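Local coordinates for protein C-1-tetrahydrofolate synthase, cytoplasmic, putative (Trypanosoma brucei, PDB 4CJX) that probably interconverts folate-bound one-carbon units as an NADP-dependent methylenetetrahydrofolate dehydrogenase and methenyltetrahydrofolate cyclohydrolase, working as a homodimer, at residues 87-92 against 110-115; 170-175 against 201-206. All blocks are in the same frame, centred on the assembly; numbering follows the deposited sequence.

How the interactions relate
Interaction 1 comes first along the chain and is complete before interaction 2 begins. It lies in the catalytic domain, where an edge strand of a three-stranded parallel sheet meets the turn that leads into strand 117-120. Interaction 2 lies in the NAD(P)-binding domain and joins helices 166-178 and 197-206. Of these, helix 197-206 packs on strands of the larger parallel sheet. The two contacts share no strand, helix or sheet. The centres of interactions 1 and 2 are about 30 Å apart. The nearest atoms of interactions 1 and 2 are about 18 Å apart. They sit on opposite sides of the chain's centre. Each belongs to the packing of a different domain of the same subunit.

Interaction 1: residues 87-92 against 110-115; sequences RNFSVE and NEEEAC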
loop_
_atom_site.group_PDB
_atom_site.type_symbol
_atom_site.label_atom_id
_atom_site.label_comp_id
_atom_site.label_asym_id
_atom_site.label_seq_id
_atom_site.Cartn_x
_atom_site.Cartn_y
_atom_site.Cartn_z
ATOM N N ARG B 87 -21.366 22.122 9.654
ATOM C CA ARG B 87 -21.569 23.127 8.613
ATOM C C ARG B 87 -21.141 22.562 7.258
ATOM O O ARG B 87 -20.126 21.883 7.184
ATOM C CB ARG B 87 -20.723 24.368 8.906
ATOM C CG ARG B 87 -21.143 25.586 8.106
ATOM C CD ARG B 87 -20.003 26.583 7.964
ATOM N NE ARG B 87 -20.460 27.850 7.396
ATOM N N ASN B 88 -21.895 22.862 6.197
ATOM C CA ASN B 88 -21.563 22.402 4.835
ATOM C C ASN B 88 -21.020 23.546 3.979
ATOM O O ASN B 88 -21.547 24.661 4.020
ATOM C CB ASN B 88 -22.802 21.837 4.136
ATOM C CG ASN B 88 -23.051 20.364 4.445
ATOM O OD1 ASN B 88 -22.198 19.505 4.209
ATOM N ND2 ASN B 88 -24.244 20.069 4.968
ATOM N N PHE B 89 -19.978 23.257 3.207
ATOM C CA PHE B 89 -19.497 24.129 2.136
ATOM C C PHE B 89 -19.616 23.308 0.871
ATOM O O PHE B 89 -18.797 22.438 0.588
ATOM C CB PHE B 89 -18.044 24.539 2.333
ATOM C CG PHE B 89 -17.791 25.289 3.593
ATOM C CD1 PHE B 89 -17.663 24.617 4.798
ATOM C CD2 PHE B 89 -17.658 26.681 3.578
ATOM C CE1 PHE B 89 -17.416 25.316 5.975
ATOM C CE2 PHE B 89 -17.425 27.388 4.750
ATOM C CZ PHE B 89 -17.300 26.699 5.951
ATOM N N SER B 90 -20.665 23.588 0.121
ATOM C CA SER B 90 -21.037 22.806 -1.024
ATOM C C SER B 90 -20.558 23.512 -2.249
ATOM O O SER B 90 -20.810 24.698 -2.398
ATOM C CB SER B 90 -22.557 22.709 -1.048
ATOM O OG SER B 90 -23.005 22.070 0.136
ATOM N N VAL B 91 -19.850 22.813 -3.126
ATOM C CA VAL B 91 -19.412 23.421 -4.380
ATOM C C VAL B 91 -19.882 22.540 -5.520
ATOM O O VAL B 91 -19.809 21.310 -5.411
ATOM C CB VAL B 91 -17.878 23.577 -4.446
ATOM C CG1 VAL B 91 -17.452 24.189 -5.780
ATOM C CG2 VAL B 91 -17.353 24.407 -3.276
ATOM N N GLU B 92 -20.362 23.166 -6.595
ATOM C CA GLU B 92 -20.740 22.477 -7.833
ATOM C C GLU B 92 -20.051 23.133 -9.008
ATOM O O GLU B 92 -20.238 24.334 -9.260
ATOM C CB GLU B 92 -22.244 22.548 -8.084
ATOM C CG GLU B 92 -23.078 21.706 -7.142
ATOM C CD GLU B 92 -23.383 22.413 -5.838
ATOM O OE1 GLU B 92 -23.901 23.539 -5.874
ATOM O OE2 GLU B 92 -23.107 21.835 -4.768
ATOM N N ASN B 110 -8.928 25.367 1.581
ATOM C CA ASN B 110 -7.753 25.226 2.458
ATOM C C ASN B 110 -7.627 26.389 3.454
ATOM O O ASN B 110 -7.267 26.179 4.595
ATOM C CB ASN B 110 -6.449 25.118 1.648
ATOM C CG ASN B 110 -6.281 23.771 0.961
ATOM O OD1 ASN B 110 -6.917 22.769 1.318
ATOM N ND2 ASN B 110 -5.405 23.737 -0.025
ATOM N N GLU B 111 -7.967 27.599 3.035
ATOM C CA GLU B 111 -7.770 28.772 3.896
ATOM C C GLU B 111 -8.992 29.190 4.675
ATOM O O GLU B 111 -8.942 30.151 5.429
ATOM C CB GLU B 111 -7.324 29.932 3.062
ATOM C CG GLU B 111 -6.021 29.656 2.353
ATOM C CD GLU B 111 -5.883 30.569 1.173
ATOM O OE1 GLU B 111 -6.544 30.241 0.162
ATOM O OE2 GLU B 111 -5.188 31.611 1.280
ATOM N N GLU B 112 -10.086 28.466 4.496
ATOM C CA GLU B 112 -11.287 28.731 5.256
ATOM C C GLU B 112 -11.164 27.991 6.600
ATOM O O GLU B 112 -11.280 26.763 6.669
ATOM C CB GLU B 112 -12.520 28.312 4.433
ATOM C CG GLU B 112 -13.844 28.278 5.179
ATOM C CD GLU B 112 -14.114 29.551 5.950
ATOM O OE1 GLU B 112 -14.582 30.534 5.334
ATOM O OE2 GLU B 112 -13.862 29.557 7.175
ATOM N N GLU B 113 -10.905 28.768 7.645
ATOM C CA GLU B 113 -10.805 28.313 9.032
ATOM C C GLU B 113 -11.937 27.398 9.494
ATOM O O GLU B 113 -11.707 26.450 10.233
ATOM C CB GLU B 113 -10.751 29.548 9.968
ATOM C CG GLU B 113 -11.381 29.338 11.341
ATOM C CD GLU B 113 -11.242 30.535 12.260
ATOM O OE1 GLU B 113 -11.636 31.682 11.874
ATOM O OE2 GLU B 113 -10.757 30.307 13.395
ATOM N N ALA B 114 -13.164 27.709 9.091
ATOM C CA ALA B 114 -14.331 26.960 9.543
ATOM C C ALA B 114 -14.601 25.653 8.730
ATOM O O ALA B 114 -15.505 24.893 9.081
ATOM C CB ALA B 114 -15.559 27.867 9.555
ATOM N N CYS B 115 -13.809 25.412 7.680
ATOM C CA CYS B 115 -13.806 24.156 6.916
ATOM C C CYS B 115 -12.652 23.230 7.362
ATOM O O CYS B 115 -11.482 23.551 7.165
ATOM C CB CYS B 115 -13.676 24.433 5.411
ATOM S SG CYS B 115 -13.425 22.952 4.369
#
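This is apolar packing of F89 on a turn that closes a beta-alpha-beta crossover in the catalytic domain. Strand 87-93, helix 99-110 and parallel strand 117-120 form the crossover, which passes over the central strand 58-64. F89 is on the edge strand 87-93, and the type I beta turn E112-C115 leads into strand 117-120. The side chain of C115 also touches S60 of strand 58-64. F89 carries the contact alone from its strand. Its chi1 of -60° sets CG beside the backbone N and swings the ring toward the turn. CD1 and CE1 of F89 meet the C115 side. CB of C115 sits over one ring face, displaced toward the rim, in a CH-pi contact 4.2 Å from the F89 centroid. The sulfur is farther off and oblique. O of A114 lies 3.7 Å from CE1 of F89, oblique to the ring. CE2 of F89 meets CG of E112 at 3.7 Å. The two side chains cross at about a right angle, yet the carboxylate plane is within 24° of the ring plane. OE2 of E112 accepts the backbone N-H of A114 through its anti lone pair, 2.8 Å from N of A114 and nearly straight at 165°.

Interaction 2: residues 170-175 against 201-206; sequences AVMELL and ATLLAN
M172 reaches across from helix 166-178 to L203 and L204 of helix 197-206. Its side chain is the main link between the two segments. CG of M172 lies anti to its own carbonyl carbon (chi1 -64°), and the chain then bends at both chi2 and chi3. The bends turn the sulfur and methyl toward L204, while the side chain still borders L203. CG of M172 is 3.9 Å from CD1 of L203. SD of M172 is 3.8 Å from CD2 of L204. The terminal methyl follows the sulfur, and CE of M172 lies 3.9 Å from that same CD2 of L204. CE of M172 is also 4.1 Å from the carbonyl O of L203. M172 runs at a slant to both leucines.

L204 does not point its CB straight at the other helix, but its CD2 branch still gets there. It meets L175 as well, 3.8 Å from CD1 of L175. These two leucines cross at about a right angle. CD2 of L204 is thus shared between the methionine sulfur and the L175 methyl. No hydrogen bond crosses the contact; the side chains that meet are apolar.

The segment axes approach to 10.8 Å and run in the same general direction, 39° apart. Both helices belong to the NAD(P)-binding domain, a Rossmann-type domain with helices packed on a parallel sheet. O of A205 makes a weak hydrogen bond to NH1 of R192 of the neighbouring subunit, and L203 also touches V164. L204 also packs on V187 and V189 of strand 186-190 and on V211 of strand 210-214. On its other side, helix 166-178 meets helix 296-316, where A170 touches V299 and T300 and L174 touches V296.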
loop_
_atom_site.group_PDB
_atom_site.type_symbol
_atom_site.label_atom_id
_atom_site.label_comp_id
_atom_site.label_asym_id
_atom_site.label_seq_id
_atom_site.Cartn_x
_atom_site.Cartn_y
_atom_site.Cartn_z
ATOM N N ALA B 170 -15.538 1.900 6.527
ATOM C CA ALA B 170 -16.872 1.354 6.641
ATOM C C ALA B 170 -16.833 -0.182 6.628
ATOM O O ALA B 170 -17.554 -0.796 7.386
ATOM C CB ALA B 170 -17.746 1.858 5.508
ATOM N N VAL B 171 -15.983 -0.775 5.788
ATOM C CA VAL B 171 -15.832 -2.223 5.739
ATOM C C VAL B 171 -15.368 -2.739 7.080
ATOM O O VAL B 171 -15.920 -3.725 7.610
ATOM C CB VAL B 171 -14.832 -2.676 4.656
ATOM C CG1 VAL B 171 -14.465 -4.127 4.842
ATOM C CG2 VAL B 171 -15.413 -2.458 3.266
ATOM N N MET B 172 -14.347 -2.080 7.632
ATOM C CA MET B 172 -13.788 -2.523 8.897
ATOM C C MET B 172 -14.831 -2.364 10.000
ATOM O O MET B 172 -14.959 -3.222 10.877
ATOM C CB MET B 172 -12.479 -1.764 9.244
ATOM C CG MET B 172 -11.315 -1.995 8.289
ATOM S SD MET B 172 -11.023 -3.715 7.843
ATOM C CE MET B 172 -10.220 -4.375 9.303
ATOM N N GLU B 173 -15.618 -1.295 9.928
ATOM C CA GLU B 173 -16.695 -1.085 10.897
ATOM C C GLU B 173 -17.789 -2.170 10.795
ATOM O O GLU B 173 -18.329 -2.612 11.814
ATOM C CB GLU B 173 -17.295 0.316 10.724
ATOM C CG GLU B 173 -18.524 0.627 11.574
ATOM C CD GLU B 173 -18.249 0.724 13.078
ATOM O OE1 GLU B 173 -17.081 0.848 13.510
ATOM O OE2 GLU B 173 -19.241 0.668 13.832
ATOM N N LEU B 174 -18.124 -2.579 9.576
ATOM C CA LEU B 174 -19.100 -3.639 9.412
ATOM C C LEU B 174 -18.570 -5.003 9.885
ATOM O O LEU B 174 -19.324 -5.762 10.471
ATOM C CB LEU B 174 -19.616 -3.685 7.976
ATOM C CG LEU B 174 -20.502 -2.462 7.688
ATOM C CD1 LEU B 174 -20.863 -2.414 6.233
ATOM C CD2 LEU B 174 -21.772 -2.455 8.510
ATOM N N LEU B 175 -17.277 -5.285 9.670
ATOM C CA LEU B 175 -16.637 -6.484 10.271
ATOM C C LEU B 175 -16.653 -6.465 11.807
ATOM O O LEU B 175 -16.900 -7.479 12.470
ATOM C CB LEU B 175 -15.217 -6.687 9.746
ATOM C CG LEU B 175 -15.161 -7.092 8.268
ATOM C CD1 LEU B 175 -13.732 -7.091 7.737
ATOM C CD2 LEU B 175 -15.787 -8.458 8.023
ATOM N N ALA B 201 -7.262 -3.885 1.903
ATOM C CA ALA B 201 -6.358 -5.015 1.910
ATOM C C ALA B 201 -5.278 -4.797 2.986
ATOM O O ALA B 201 -4.981 -5.708 3.763
ATOM C CB ALA B 201 -5.722 -5.195 0.543
ATOM N N THR B 202 -4.766 -3.564 3.051
ATOM C CA THR B 202 -3.786 -3.167 4.051
ATOM C C THR B 202 -4.323 -3.276 5.449
ATOM O O THR B 202 -3.621 -3.770 6.328
ATOM C CB THR B 202 -3.302 -1.721 3.871
ATOM O OG1 THR B 202 -2.694 -1.586 2.587
ATOM C CG2 THR B 202 -2.251 -1.350 4.982
ATOM N N LEU B 203 -5.548 -2.804 5.668
ATOM C CA LEU B 203 -6.103 -2.811 7.005
ATOM C C LEU B 203 -6.396 -4.223 7.446
ATOM O O LEU B 203 -6.217 -4.542 8.620
ATOM C CB LEU B 203 -7.376 -1.970 7.083
ATOM C CG LEU B 203 -7.166 -0.466 6.872
ATOM C CD1 LEU B 203 -8.518 0.226 6.723
ATOM C CD2 LEU B 203 -6.350 0.145 7.987
ATOM N N LEU B 204 -6.825 -5.078 6.504
ATOM C CA LEU B 204 -7.063 -6.502 6.813
ATOM C C LEU B 204 -5.773 -7.256 7.185
ATOM O O LEU B 204 -5.742 -7.990 8.191
ATOM C CB LEU B 204 -7.809 -7.167 5.657
ATOM C CG LEU B 204 -9.243 -6.629 5.551
ATOM C CD1 LEU B 204 -9.854 -6.940 4.205
ATOM C CD2 LEU B 204 -10.099 -7.205 6.667
ATOM N N ALA B 205 -4.709 -7.054 6.416
ATOM C CA ALA B 205 -3.410 -7.641 6.748
ATOM C C ALA B 205 -2.862 -7.148 8.108
ATOM O O ALA B 205 -2.272 -7.937 8.846
ATOM C CB ALA B 205 -2.402 -7.375 5.621
ATOM N N ASN B 206 -3.065 -5.861 8.442
ATOM C CA ASN B 206 -2.697 -5.351 9.780
ATOM C C ASN B 206 -3.377 -6.110 10.912
ATOM O O ASN B 206 -2.809 -6.230 11.980
ATOM C CB ASN B 206 -3.016 -3.865 9.941
ATOM C CG ASN B 206 -2.159 -2.969 9.051
ATOM O OD1 ASN B 206 -1.203 -3.407 8.434
ATOM N ND2 ASN B 206 -2.502 -1.693 9.007
#